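Cry37AA1 (Bacillus thuringiensis, PDB 4RHZ) binds calcium and forms a binary complex with Cry23Aa1, probably as the C2-fold part of an insecticidal toxin. Local coordinates at residues A6-N11 / I119-T124. Residues are numbered along the deposited sequence; the frame is centred on the assembly and turned at random.
Sequences ATFTIN and IKYSLT
Thr7 and Ser122 face each other as a hydrogen-bonded antiparallel pair: Thr7 N reaches Ser122 O at 2.9 Å, and Ser122 N returns a bond to Thr7 O. Thr9 and Lys120 repeat the pattern, with Thr9 N to Lys120 O at 2.8 Å and nearly straight (168° at the hydrogen), and Lys120 N bonding Thr9 O in return. On the Thr9 face, the extended Lys120 chain runs beside Thr9, Lys120 CD lying 4.1 Å from Thr9 CB. A water nearby gives a bond to Thr7 O (2.8 Å), pairs with Thr9 OG1 at 2.6 Å and adds a weak bond to Lys120 O.

The Phe8 face is largely apolar. Tyr121 CB lies obliquely to the Phe8 ring, 3.7 Å from Phe8 CD2, while Ile119 CG2 sits at that ring's edge. Tyr121 CG is set between its backbone N and carbonyl carbon (chi1 71°), which carries the far end of the ring off strand 6-11 to where OH bonds Ser100 O. At the Ala6 end Leu123 CD2 meets Ala6 CB at 3.5 Å; Ile10 and Ile119 lie side by side at the other.

Further out, Met73 and Phe75 of strand 73-81 and Ile40 of strand 38-43 pack on Phe8, joining the two sheets of the C2-like sandwich. The central strands 4-13 and 115-125 thus present one greasy face to the core and a polar one of Thr7, Thr9, Lys120 and Ser122, where Thr7 OG1 bonds Thr59 OG1 and one water bridges the strands.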
ATOM      1  N   ALA B   6       8.129  17.068 -16.577  1.00 37.34           N
ATOM      2  CA  ALA B   6       8.001  16.468 -15.262  1.00 35.93           C
ATOM      3  C   ALA B   6       6.732  17.010 -14.608  1.00 35.11           C
ATOM      4  O   ALA B   6       6.535  18.226 -14.546  1.00 34.26           O
ATOM      5  CB  ALA B   6       9.223  16.734 -14.398  1.00 34.80           C
ATOM      6  N   THR B   7       5.894  16.086 -14.119  1.00 33.91           N
ATOM      7  CA  THR B   7       4.569  16.419 -13.571  1.00 32.32           C
ATOM      8  C   THR B   7       4.559  16.011 -12.107  1.00 31.29           C
ATOM      9  O   THR B   7       4.799  14.882 -11.774  1.00 30.24           O
ATOM     10  CB  THR B   7       3.401  15.714 -14.389  1.00 34.75           C
ATOM     11  OG1 THR B   7       3.452  16.125 -15.778  1.00 35.47           O
ATOM     12  CG2 THR B   7       1.933  16.028 -13.783  1.00 32.31           C
ATOM     13  N   PHE B   8       4.351  16.996 -11.245  1.00 30.71           N
ATOM     14  CA  PHE B   8       4.465  16.895  -9.841  1.00 30.72           C
ATOM     15  C   PHE B   8       3.069  16.928  -9.311  1.00 30.93           C
ATOM     16  O   PHE B   8       2.284  17.803  -9.701  1.00 29.85           O
ATOM     17  CB  PHE B   8       5.271  18.125  -9.302  1.00 30.66           C
ATOM     18  CG  PHE B   8       6.690  18.158  -9.834  1.00 32.95           C
ATOM     19  CD1 PHE B   8       7.021  18.937 -10.953  1.00 31.14           C
ATOM     20  CD2 PHE B   8       7.657  17.316  -9.304  1.00 31.49           C
ATOM     21  CE1 PHE B   8       8.284  18.910 -11.483  1.00 31.47           C
ATOM     22  CE2 PHE B   8       8.950  17.276  -9.825  1.00 26.85           C
ATOM     23  CZ  PHE B   8       9.270  18.082 -10.908  1.00 30.01           C
ATOM     24  N   THR B   9       2.748  16.005  -8.396  1.00 30.72           N
ATOM     25  CA  THR B   9       1.416  16.090  -7.765  1.00 31.05           C
ATOM     26  C   THR B   9       1.627  16.206  -6.309  1.00 29.77           C
ATOM     27  O   THR B   9       2.138  15.300  -5.713  1.00 29.99           O
ATOM     28  CB  THR B   9       0.578  14.829  -8.038  1.00 31.88           C
ATOM     29  OG1 THR B   9       0.496  14.667  -9.443  1.00 31.92           O
ATOM     30  CG2 THR B   9      -0.827  14.979  -7.460  1.00 32.84           C
ATOM     31  N   ILE B  10       1.196  17.301  -5.736  1.00 29.24           N
ATOM     32  CA  ILE B  10       1.508  17.579  -4.413  1.00 30.08           C
ATOM     33  C   ILE B  10       0.227  17.586  -3.593  1.00 32.58           C
ATOM     34  O   ILE B  10      -0.770  18.211  -4.020  1.00 32.75           O
ATOM     35  CB  ILE B  10       2.098  19.013  -4.344  1.00 30.57           C
ATOM     36  CG1 ILE B  10       3.321  19.159  -5.306  1.00 28.20           C
ATOM     37  CG2 ILE B  10       2.362  19.393  -2.936  1.00 27.35           C
ATOM     38  CD1 ILE B  10       3.917  20.552  -5.314  1.00 29.73           C
ATOM     39  N   ASN B  11       0.265  16.945  -2.400  1.00 32.97           N
ATOM     40  CA  ASN B  11      -0.860  16.947  -1.493  1.00 32.79           C
ATOM     41  C   ASN B  11      -0.505  17.487  -0.165  1.00 32.80           C
ATOM     42  O   ASN B  11       0.536  17.111   0.384  1.00 32.64           O
ATOM     43  CB  ASN B  11      -1.369  15.525  -1.345  1.00 34.60           C
ATOM     44  CG  ASN B  11      -2.291  15.163  -2.465  1.00 36.04           C
ATOM     45  OD1 ASN B  11      -3.410  15.620  -2.474  1.00 45.12           O
ATOM     46  ND2 ASN B  11      -1.821  14.407  -3.448  1.00 35.98           N
ATOM     47  N   ILE B 119       4.662  14.278  -2.271  1.00 26.33           N
ATOM     48  CA  ILE B 119       4.912  14.690  -3.620  1.00 25.65           C
ATOM     49  C   ILE B 119       5.155  13.477  -4.436  1.00 27.36           C
ATOM     50  O   ILE B 119       5.951  12.611  -4.078  1.00 28.28           O
ATOM     51  CB  ILE B 119       6.216  15.598  -3.737  1.00 26.97           C
ATOM     52  CG1 ILE B 119       6.036  16.934  -3.055  1.00 27.71           C
ATOM     53  CG2 ILE B 119       6.486  16.031  -5.185  1.00 23.45           C
ATOM     54  CD1 ILE B 119       6.631  16.991  -1.798  1.00 29.66           C
ATOM     55  N   LYS B 120       4.524  13.429  -5.588  1.00 27.94           N
ATOM     56  CA  LYS B 120       4.646  12.317  -6.502  1.00 29.67           C
ATOM     57  C   LYS B 120       5.075  12.942  -7.790  1.00 29.50           C
ATOM     58  O   LYS B 120       4.675  14.063  -8.026  1.00 30.75           O
ATOM     59  CB  LYS B 120       3.218  11.818  -6.685  1.00 30.20           C
ATOM     60  CG  LYS B 120       2.986  10.978  -7.850  1.00 34.61           C
ATOM     61  CD  LYS B 120       1.474  10.818  -8.102  1.00 38.93           C
ATOM     62  CE  LYS B 120       1.271   9.808  -9.228  1.00 42.75           C
ATOM     63  NZ  LYS B 120      -0.165   9.789  -9.662  1.00 48.43           N
ATOM     64  N   TYR B 121       5.884  12.273  -8.619  1.00 30.75           N
ATOM     65  CA  TYR B 121       6.257  12.890  -9.870  1.00 32.99           C
ATOM     66  C   TYR B 121       6.390  11.850 -10.925  1.00 34.52           C
ATOM     67  O   TYR B 121       6.654  10.722 -10.584  1.00 35.12           O
ATOM     68  CB  TYR B 121       7.586  13.687  -9.751  1.00 32.86           C
ATOM     69  CG  TYR B 121       8.876  12.894  -9.602  1.00 31.94           C
ATOM     70  CD1 TYR B 121       9.757  12.767 -10.673  1.00 27.18           C
ATOM     71  CD2 TYR B 121       9.232  12.312  -8.378  1.00 31.28           C
ATOM     72  CE1 TYR B 121      10.965  12.063 -10.550  1.00 27.48           C
ATOM     73  CE2 TYR B 121      10.487  11.647  -8.223  1.00 28.23           C
ATOM     74  CZ  TYR B 121      11.334  11.530  -9.317  1.00 31.96           C
ATOM     75  OH  TYR B 121      12.532  10.824  -9.176  1.00 30.14           O
ATOM     76  N   SER B 122       6.238  12.254 -12.192  1.00 36.01           N
ATOM     77  CA  SER B 122       6.448  11.364 -13.328  1.00 37.67           C
ATOM     78  C   SER B 122       7.048  12.149 -14.485  1.00 38.90           C
ATOM     79  O   SER B 122       6.930  13.381 -14.542  1.00 40.37           O
ATOM     80  CB  SER B 122       5.113  10.724 -13.797  1.00 37.93           C
ATOM     81  OG  SER B 122       4.154  11.712 -14.147  1.00 36.98           O
ATOM     82  N   LEU B 123       7.639  11.429 -15.427  1.00 41.08           N
ATOM     83  CA  LEU B 123       8.381  12.025 -16.576  1.00 43.47           C
ATOM     84  C   LEU B 123       8.004  11.402 -17.913  1.00 44.39           C
ATOM     85  O   LEU B 123       7.872  10.165 -17.981  1.00 44.30           O
ATOM     86  CB  LEU B 123       9.877  11.699 -16.423  1.00 42.50           C
ATOM     87  CG  LEU B 123      10.375  12.002 -15.016  1.00 43.15           C
ATOM     88  CD1 LEU B 123      11.681  11.306 -14.742  1.00 42.21           C
ATOM     89  CD2 LEU B 123      10.479  13.520 -14.885  1.00 41.86           C
ATOM     90  N   THR B 124       7.923  12.253 -18.947  1.00 44.87           N
ATOM     91  CA  THR B 124       7.803  11.839 -20.354  0.50 45.48           C
ATOM     92  C   THR B 124       8.685  12.751 -21.183  1.00 46.34           C
ATOM     93  O   THR B 124       8.764  13.932 -20.886  1.00 46.23           O
ATOM     94  CB  THR B 124       6.352  11.980 -20.944  0.50 45.32           C
ATOM     95  OG1 THR B 124       5.810  13.293 -20.678  0.50 41.77           O
ATOM     96  CG2 THR B 124       5.445  10.898 -20.398  0.50 46.34           C
TER
HETATM   97  O   HOH W   1       2.572  13.661 -10.601  1.00 31.63           O